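Local coordinates for molybdopterin biosynthesis enzyme, MoaB (Thermus thermophilus, PDB 3MCH), which probably binds molybdopterin and takes part in the biosynthesis of the molybdenum cofactor, as a trimer of the MogA/MoaB family, at residues L95-T107 against K133-V145. Residues are numbered along the deposited sequence; the frame is centred on the assembly and turned at random.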
ATOM      1  N   LEU B  95      -1.180  -7.584   3.545  1.00 12.09           N
ATOM      2  CA  LEU B  95      -1.155  -8.894   2.898  1.00 11.79           C
ATOM      3  C   LEU B  95      -0.962  -8.746   1.392  1.00 12.35           C
ATOM      4  O   LEU B  95      -0.319  -9.581   0.757  1.00 12.15           O
ATOM      5  CB  LEU B  95      -2.443  -9.668   3.213  1.00 11.37           C
ATOM      6  CG  LEU B  95      -2.553 -10.133   4.670  1.00 11.92           C
ATOM      7  CD1 LEU B  95      -3.899 -10.815   4.920  1.00 14.46           C
ATOM      8  CD2 LEU B  95      -1.402 -11.097   4.966  1.00 13.53           C
ATOM      9  N   ALA B  96      -1.516  -7.677   0.823  1.00 11.59           N
ATOM     10  CA  ALA B  96      -1.363  -7.420  -0.606  1.00 11.93           C
ATOM     11  C   ALA B  96       0.123  -7.149  -0.869  1.00 12.08           C
ATOM     12  O   ALA B  96       0.668  -7.556  -1.893  1.00 13.78           O
ATOM     13  CB  ALA B  96      -2.214  -6.216  -1.023  1.00 13.82           C
ATOM     14  N   GLU B  97       0.774  -6.470   0.069  1.00 11.97           N
ATOM     15  CA  GLU B  97       2.201  -6.163  -0.055  1.00 11.84           C
ATOM     16  C   GLU B  97       3.018  -7.454   0.045  1.00 13.39           C
ATOM     17  O   GLU B  97       3.978  -7.656  -0.697  1.00 14.05           O
ATOM     18  CB  GLU B  97       2.617  -5.183   1.051  1.00 14.17           C
ATOM     19  CG  GLU B  97       1.867  -3.864   0.983  1.00 13.23           C
ATOM     20  CD  GLU B  97       1.993  -3.023   2.243  1.00 16.67           C
ATOM     21  OE1 GLU B  97       2.391  -3.560   3.299  1.00 14.90           O
ATOM     22  OE2 GLU B  97       1.670  -1.815   2.175  1.00 17.35           O
ATOM     23  N   LEU B  98       2.637  -8.337   0.962  1.00 13.46           N
ATOM     24  CA  LEU B  98       3.367  -9.591   1.107  1.00 11.66           C
ATOM     25  C   LEU B  98       3.274 -10.406  -0.175  1.00 13.12           C
ATOM     26  O   LEU B  98       4.260 -11.009  -0.609  1.00 13.48           O
ATOM     27  CB  LEU B  98       2.820 -10.412   2.281  1.00 12.16           C
ATOM     28  CG  LEU B  98       3.094  -9.880   3.691  1.00 13.12           C
ATOM     29  CD1 LEU B  98       2.523 -10.848   4.712  1.00 13.66           C
ATOM     30  CD2 LEU B  98       4.596  -9.706   3.903  1.00 16.21           C
ATOM     31  N   MET B  99       2.095 -10.416  -0.797  1.00 12.20           N
ATOM     32  CA  MET B  99       1.913 -11.184  -2.025  1.00 13.76           C
ATOM     33  C   MET B  99       2.730 -10.638  -3.196  1.00 15.36           C
ATOM     34  O   MET B  99       2.972 -11.347  -4.175  1.00 17.01           O
ATOM     35  CB  MET B  99       0.427 -11.259  -2.395  1.00 14.29           C
ATOM     36  CG  MET B  99      -0.383 -12.110  -1.424  1.00 13.11           C
ATOM     37  SD  MET B  99      -2.091 -12.420  -1.930  1.00 15.70           S
ATOM     38  CE  MET B  99      -2.802 -10.786  -1.670  1.00 13.68           C
ATOM     39  N   ARG B 100       3.154  -9.382  -3.097  1.00 14.25           N
ATOM     40  CA  ARG B 100       3.976  -8.779  -4.144  1.00 15.53           C
ATOM     41  C   ARG B 100       5.454  -9.001  -3.833  1.00 16.16           C
ATOM     42  O   ARG B 100       6.327  -8.542  -4.573  1.00 17.76           O
ATOM     43  CB  ARG B 100       3.691  -7.278  -4.271  1.00 14.89           C
ATOM     44  CG  ARG B 100       2.456  -6.948  -5.085  1.00 15.01           C
ATOM     45  CD  ARG B 100       2.368  -5.454  -5.379  1.00 14.72           C
ATOM     46  NE  ARG B 100       1.829  -4.677  -4.264  1.00 14.60           N
ATOM     47  CZ  ARG B 100       0.534  -4.586  -3.976  1.00 16.34           C
ATOM     48  NH1 ARG B 100      -0.363  -5.230  -4.716  1.00 16.44           N
ATOM     49  NH2 ARG B 100       0.133  -3.831  -2.962  1.00 14.87           N
ATOM     50  N   LEU B 101       5.718  -9.695  -2.728  1.00 17.10           N
ATOM     51  CA  LEU B 101       7.083 -10.016  -2.295  1.00 17.09           C
ATOM     52  C   LEU B 101       7.943  -8.764  -2.124  1.00 20.60           C
ATOM     53  O   LEU B 101       9.149  -8.782  -2.394  1.00 20.46           O
ATOM     54  CB  LEU B 101       7.743 -10.950  -3.316  1.00 17.76           C
ATOM     55  CG  LEU B 101       6.911 -12.144  -3.801  1.00 19.30           C
ATOM     56  CD1 LEU B 101       7.720 -12.957  -4.820  1.00 19.08           C
ATOM     57  CD2 LEU B 101       6.510 -13.009  -2.615  1.00 19.51           C
ATOM     58  N   VAL B 102       7.324  -7.688  -1.655  1.00 20.45           N
ATOM     59  CA  VAL B 102       8.012  -6.409  -1.478  1.00 22.91           C
ATOM     60  C   VAL B 102       9.243  -6.457  -0.582  1.00 24.46           C
ATOM     61  O   VAL B 102       9.177  -6.897   0.567  1.00 24.10           O
ATOM     62  CB  VAL B 102       7.052  -5.333  -0.913  1.00 21.38           C
ATOM     63  CG1 VAL B 102       7.766  -3.991  -0.821  1.00 22.01           C
ATOM     64  CG2 VAL B 102       5.829  -5.216  -1.793  1.00 21.92           C
ATOM     65  N   GLY B 103      10.366  -5.996  -1.128  1.00 27.78           N
ATOM     66  CA  GLY B 103      11.611  -5.949  -0.380  1.00 30.73           C
ATOM     67  C   GLY B 103      12.313  -7.264  -0.098  1.00 35.43           C
ATOM     68  O   GLY B 103      13.330  -7.280   0.596  1.00 36.06           O
ATOM     69  N   LEU B 104      11.793  -8.363  -0.634  1.00 36.90           N
ATOM     70  CA  LEU B 104      12.398  -9.671  -0.399  1.00 40.76           C
ATOM     71  C   LEU B 104      13.523 -10.005  -1.371  1.00 42.63           C
ATOM     72  O   LEU B 104      14.320 -10.908  -1.115  1.00 43.32           O
ATOM     73  CB  LEU B 104      11.332 -10.767  -0.473  1.00 40.29           C
ATOM     74  CG  LEU B 104      10.210 -10.735   0.565  1.00 40.40           C
ATOM     75  CD1 LEU B 104       9.274 -11.912   0.328  1.00 40.74           C
ATOM     76  CD2 LEU B 104      10.796 -10.797   1.965  1.00 40.79           C
ATOM     77  N   ARG B 105      13.587  -9.277  -2.480  1.00 45.17           N
ATOM     78  CA  ARG B 105      14.607  -9.518  -3.495  1.00 47.69           C
ATOM     79  C   ARG B 105      14.490 -10.936  -4.054  1.00 47.72           C
ATOM     80  O   ARG B 105      15.498 -11.587  -4.342  1.00 48.52           O
ATOM     81  CB  ARG B 105      16.012  -9.285  -2.921  1.00 50.78           C
ATOM     82  CG  ARG B 105      16.227  -7.912  -2.299  1.00 54.17           C
ATOM     83  CD  ARG B 105      17.713  -7.607  -2.128  1.00 57.82           C
ATOM     84  NE  ARG B 105      18.405  -8.582  -1.286  1.00 60.26           N
ATOM     85  CZ  ARG B 105      18.275  -8.663   0.035  1.00 61.86           C
ATOM     86  NH1 ARG B 105      17.476  -7.824   0.681  1.00 63.01           N
ATOM     87  NH2 ARG B 105      18.945  -9.586   0.712  1.00 62.50           N
ATOM     88  N   LYS B 106      13.256 -11.408  -4.199  1.00 47.17           N
ATOM     89  CA  LYS B 106      12.996 -12.748  -4.721  1.00 47.12           C
ATOM     90  C   LYS B 106      12.561 -12.946  -6.172  1.00 46.02           C
ATOM     91  O   LYS B 106      13.129 -13.771  -6.892  1.00 46.57           O
ATOM     92  CB  LYS B 106      11.847 -13.384  -3.930  1.00 48.51           C
ATOM     93  CG  LYS B 106      12.272 -14.047  -2.629  1.00 50.90           C
ATOM     94  CD  LYS B 106      11.096 -14.729  -1.943  1.00 52.47           C
ATOM     95  CE  LYS B 106      11.565 -15.710  -0.874  1.00 53.42           C
ATOM     96  NZ  LYS B 106      12.381 -15.059   0.187  1.00 54.21           N
ATOM     97  N   THR B 107      11.547 -12.196  -6.589  1.00 42.99           N
ATOM     98  CA  THR B 107      11.023 -12.279  -7.950  1.00 40.42           C
ATOM     99  C   THR B 107      10.510 -10.855  -8.158  1.00 37.98           C
ATOM    100  O   THR B 107       9.500 -10.458  -7.576  1.00 36.86           O
ATOM    101  CB  THR B 107       9.930 -13.342  -8.204  1.00 40.74           C
ATOM    102  OG1 THR B 107      10.438 -14.642  -7.876  1.00 40.65           O
ATOM    103  CG2 THR B 107       9.497 -13.325  -9.664  1.00 41.51           C
ATOM    104  N   LYS B 133       3.740 -20.775 -10.245  1.00 23.83           N
ATOM    105  CA  LYS B 133       4.884 -20.209  -9.537  1.00 24.38           C
ATOM    106  C   LYS B 133       4.494 -18.939  -8.787  1.00 23.01           C
ATOM    107  O   LYS B 133       4.866 -18.758  -7.629  1.00 22.62           O
ATOM    108  CB  LYS B 133       6.018 -19.890 -10.517  1.00 25.66           C
ATOM    109  CG  LYS B 133       7.215 -19.216  -9.859  1.00 31.14           C
ATOM    110  CD  LYS B 133       8.309 -18.882 -10.866  1.00 31.98           C
ATOM    111  CE  LYS B 133       9.479 -18.188 -10.179  1.00 33.81           C
ATOM    112  NZ  LYS B 133      10.607 -17.919 -11.113  1.00 37.14           N
ATOM    113  N   GLY B 134       3.745 -18.067  -9.456  1.00 22.63           N
ATOM    114  CA  GLY B 134       3.317 -16.818  -8.847  1.00 22.77           C
ATOM    115  C   GLY B 134       2.434 -17.012  -7.627  1.00 21.73           C
ATOM    116  O   GLY B 134       2.677 -16.422  -6.572  1.00 21.04           O
ATOM    117  N   ALA B 135       1.395 -17.830  -7.773  1.00 20.38           N
ATOM    118  CA  ALA B 135       0.482 -18.106  -6.668  1.00 19.27           C
ATOM    119  C   ALA B 135       1.252 -18.725  -5.510  1.00 19.22           C
ATOM    120  O   ALA B 135       1.040 -18.382  -4.345  1.00 18.33           O
ATOM    121  CB  ALA B 135      -0.620 -19.055  -7.126  1.00 19.55           C
ATOM    122  N   ARG B 136       2.161 -19.635  -5.834  1.00 18.99           N
ATOM    123  CA  ARG B 136       2.955 -20.310  -4.817  1.00 18.64           C
ATOM    124  C   ARG B 136       3.806 -19.356  -3.989  1.00 18.38           C
ATOM    125  O   ARG B 136       3.764 -19.380  -2.755  1.00 16.90           O
ATOM    126  CB  ARG B 136       3.859 -21.358  -5.470  1.00 20.61           C
ATOM    127  CG  ARG B 136       4.643 -22.206  -4.487  1.00 22.49           C
ATOM    128  CD  ARG B 136       5.597 -23.152  -5.216  1.00 26.22           C
ATOM    129  NE  ARG B 136       4.920 -23.933  -6.251  1.00 27.27           N
ATOM    130  CZ  ARG B 136       5.238 -23.900  -7.541  1.00 28.25           C
ATOM    131  NH1 ARG B 136       6.226 -23.123  -7.967  1.00 29.62           N
ATOM    132  NH2 ARG B 136       4.569 -24.647  -8.408  1.00 30.85           N
ATOM    133  N   GLU B 137       4.581 -18.513  -4.663  1.00 19.13           N
ATOM    134  CA  GLU B 137       5.447 -17.578  -3.961  1.00 19.58           C
ATOM    135  C   GLU B 137       4.660 -16.559  -3.147  1.00 16.45           C
ATOM    136  O   GLU B 137       5.036 -16.238  -2.021  1.00 17.06           O
ATOM    137  CB  GLU B 137       6.370 -16.859  -4.947  1.00 23.04           C
ATOM    138  CG  GLU B 137       7.282 -17.793  -5.718  1.00 26.54           C
ATOM    139  CD  GLU B 137       8.450 -17.067  -6.352  1.00 29.46           C
ATOM    140  OE1 GLU B 137       8.234 -15.989  -6.944  1.00 28.01           O
ATOM    141  OE2 GLU B 137       9.585 -17.580  -6.260  1.00 30.89           O
ATOM    142  N   SER B 138       3.569 -16.056  -3.713  1.00 16.60           N
ATOM    143  CA  SER B 138       2.751 -15.082  -3.005  1.00 15.16           C
ATOM    144  C   SER B 138       2.099 -15.701  -1.772  1.00 15.29           C
ATOM    145  O   SER B 138       2.012 -15.062  -0.723  1.00 15.45           O
ATOM    146  CB  SER B 138       1.667 -14.514  -3.928  1.00 15.32           C
ATOM    147  OG  SER B 138       2.243 -13.786  -4.996  1.00 15.61           O
ATOM    148  N   LEU B 139       1.642 -16.943  -1.888  1.00 15.61           N
ATOM    149  CA  LEU B 139       0.991 -17.591  -0.757  1.00 15.26           C
ATOM    150  C   LEU B 139       2.004 -17.972   0.322  1.00 16.47           C
ATOM    151  O   LEU B 139       1.715 -17.874   1.514  1.00 16.87           O
ATOM    152  CB  LEU B 139       0.198 -18.823  -1.225  1.00 16.34           C
ATOM    153  CG  LEU B 139      -0.638 -19.550  -0.163  1.00 15.57           C
ATOM    154  CD1 LEU B 139      -1.643 -18.598   0.481  1.00 17.22           C
ATOM    155  CD2 LEU B 139      -1.366 -20.721  -0.816  1.00 17.45           C
ATOM    156  N   GLU B 140       3.194 -18.398  -0.084  1.00 16.72           N
ATOM    157  CA  GLU B 140       4.219 -18.757   0.889  1.00 15.94           C
ATOM    158  C   GLU B 140       4.655 -17.526   1.669  1.00 15.76           C
ATOM    159  O   GLU B 140       5.053 -17.625   2.825  1.00 16.18           O
ATOM    160  CB  GLU B 140       5.429 -19.385   0.193  1.00 19.75           C
ATOM    161  CG  GLU B 140       5.122 -20.715  -0.468  1.00 23.55           C
ATOM    162  CD  GLU B 140       6.341 -21.349  -1.104  1.00 28.04           C
ATOM    163  OE1 GLU B 140       7.076 -20.633  -1.815  1.00 30.40           O
ATOM    164  OE2 GLU B 140       6.559 -22.563  -0.901  1.00 29.78           O
ATOM    165  N   ALA B 141       4.573 -16.359   1.033  1.00 15.24           N
ATOM    166  CA  ALA B 141       4.962 -15.115   1.686  1.00 15.60           C
ATOM    167  C   ALA B 141       4.000 -14.743   2.816  1.00 15.29           C
ATOM    168  O   ALA B 141       4.409 -14.167   3.828  1.00 16.33           O
ATOM    169  CB  ALA B 141       5.030 -13.981   0.657  1.00 17.64           C
ATOM    170  N   VAL B 142       2.721 -15.069   2.647  1.00 13.67           N
ATOM    171  CA  VAL B 142       1.732 -14.752   3.672  1.00 13.31           C
ATOM    172  C   VAL B 142       1.513 -15.884   4.680  1.00 13.46           C
ATOM    173  O   VAL B 142       1.065 -15.643   5.795  1.00 13.41           O
ATOM    174  CB  VAL B 142       0.350 -14.397   3.040  1.00 14.98           C
ATOM    175  CG1 VAL B 142       0.491 -13.200   2.104  1.00 13.78           C
ATOM    176  CG2 VAL B 142      -0.204 -15.590   2.293  1.00 20.46           C
ATOM    177  N   LEU B 143       1.848 -17.110   4.290  1.00 14.65           N
ATOM    178  CA  LEU B 143       1.643 -18.279   5.142  1.00 14.82           C
ATOM    179  C   LEU B 143       2.021 -18.142   6.618  1.00 14.01           C
ATOM    180  O   LEU B 143       1.266 -18.562   7.494  1.00 14.49           O
ATOM    181  CB  LEU B 143       2.369 -19.495   4.545  1.00 16.20           C
ATOM    182  CG  LEU B 143       2.129 -20.840   5.241  1.00 19.72           C
ATOM    183  CD1 LEU B 143       0.644 -21.175   5.206  1.00 19.52           C
ATOM    184  CD2 LEU B 143       2.939 -21.933   4.549  1.00 19.70           C
ATOM    185  N   PRO B 144       3.195 -17.561   6.920  1.00 15.16           N
ATOM    186  CA  PRO B 144       3.607 -17.412   8.321  1.00 16.40           C
ATOM    187  C   PRO B 144       2.642 -16.675   9.249  1.00 16.76           C
ATOM    188  O   PRO B 144       2.598 -16.954  10.447  1.00 18.44           O
ATOM    189  CB  PRO B 144       4.950 -16.693   8.210  1.00 15.86           C
ATOM    190  CG  PRO B 144       5.497 -17.215   6.925  1.00 16.79           C
ATOM    191  CD  PRO B 144       4.280 -17.144   6.014  1.00 15.82           C
ATOM    192  N   VAL B 145       1.876 -15.736   8.702  1.00 15.53           N
ATOM    193  CA  VAL B 145       0.945 -14.961   9.511  1.00 15.56           C
ATOM    194  C   VAL B 145      -0.512 -15.237   9.159  1.00 15.46           C
ATOM    195  O   VAL B 145      -1.413 -14.614   9.709  1.00 15.19           O
ATOM    196  CB  VAL B 145       1.202 -13.444   9.355  1.00 17.54           C
ATOM    197  CG1 VAL B 145       2.630 -13.114   9.766  1.00 18.35           C
ATOM    198  CG2 VAL B 145       0.953 -13.011   7.910  1.00 16.01           C
TER
HETATM  199  O   HOH W   1      12.321 -15.969  -9.595  1.00 37.19           O
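V142 sets its CG1 methyl between L98 and M99, 3.6 Å from L98 CB and 3.8 Å from M99 CG, while the L95 side chain crosses that of V142 at about a right angle, CD2 against CG1 (4.0 Å). Segments 95-99 and 133-142 run at 133° between their N-to-C directions, nearer antiparallel than parallel, with axes 8.4 Å apart at closest. The close approach is consistent with small residues at the crossing: A141 CB sits 3.3 Å from L98 O, and S138 faces M99. S138 OG lies anti to its own carbonyl carbon, beside the backbone N (chi1 -64°), which points it at M99 O; it donates a hydrogen bond there (2.7 Å), in the carbonyl plane and on a lone pair, so the hydroxyl of buried S138 is paired. The chain leaves the helix through a Schellman motif at L101, whose CD2 packs on A141 CB (3.7 Å) and whose CD1 lies against the E137 carboxylate. E137, extended beyond CG, reaches past L101 and crosses T107 at about a right angle; T107 OG1 donates to the syn lone pair of E137 OE1 (2.7 Å), and one water joins OG1 to K133 NZ. Replacing E137 by alanine is likely to leave the T107 hydroxyl without this acceptor and L101 CD1 less covered, letting the 101-107 loop shift. M99 continues onto L126 and L128 of the central sheet, and A141 O is hydrogen-bonded to T107 OG1 of the second subunit. Apolar packing thus lines the crossing, and two hydroxyl bonds hold the helix end and following loop to helix 132-142 beside the trimer interface.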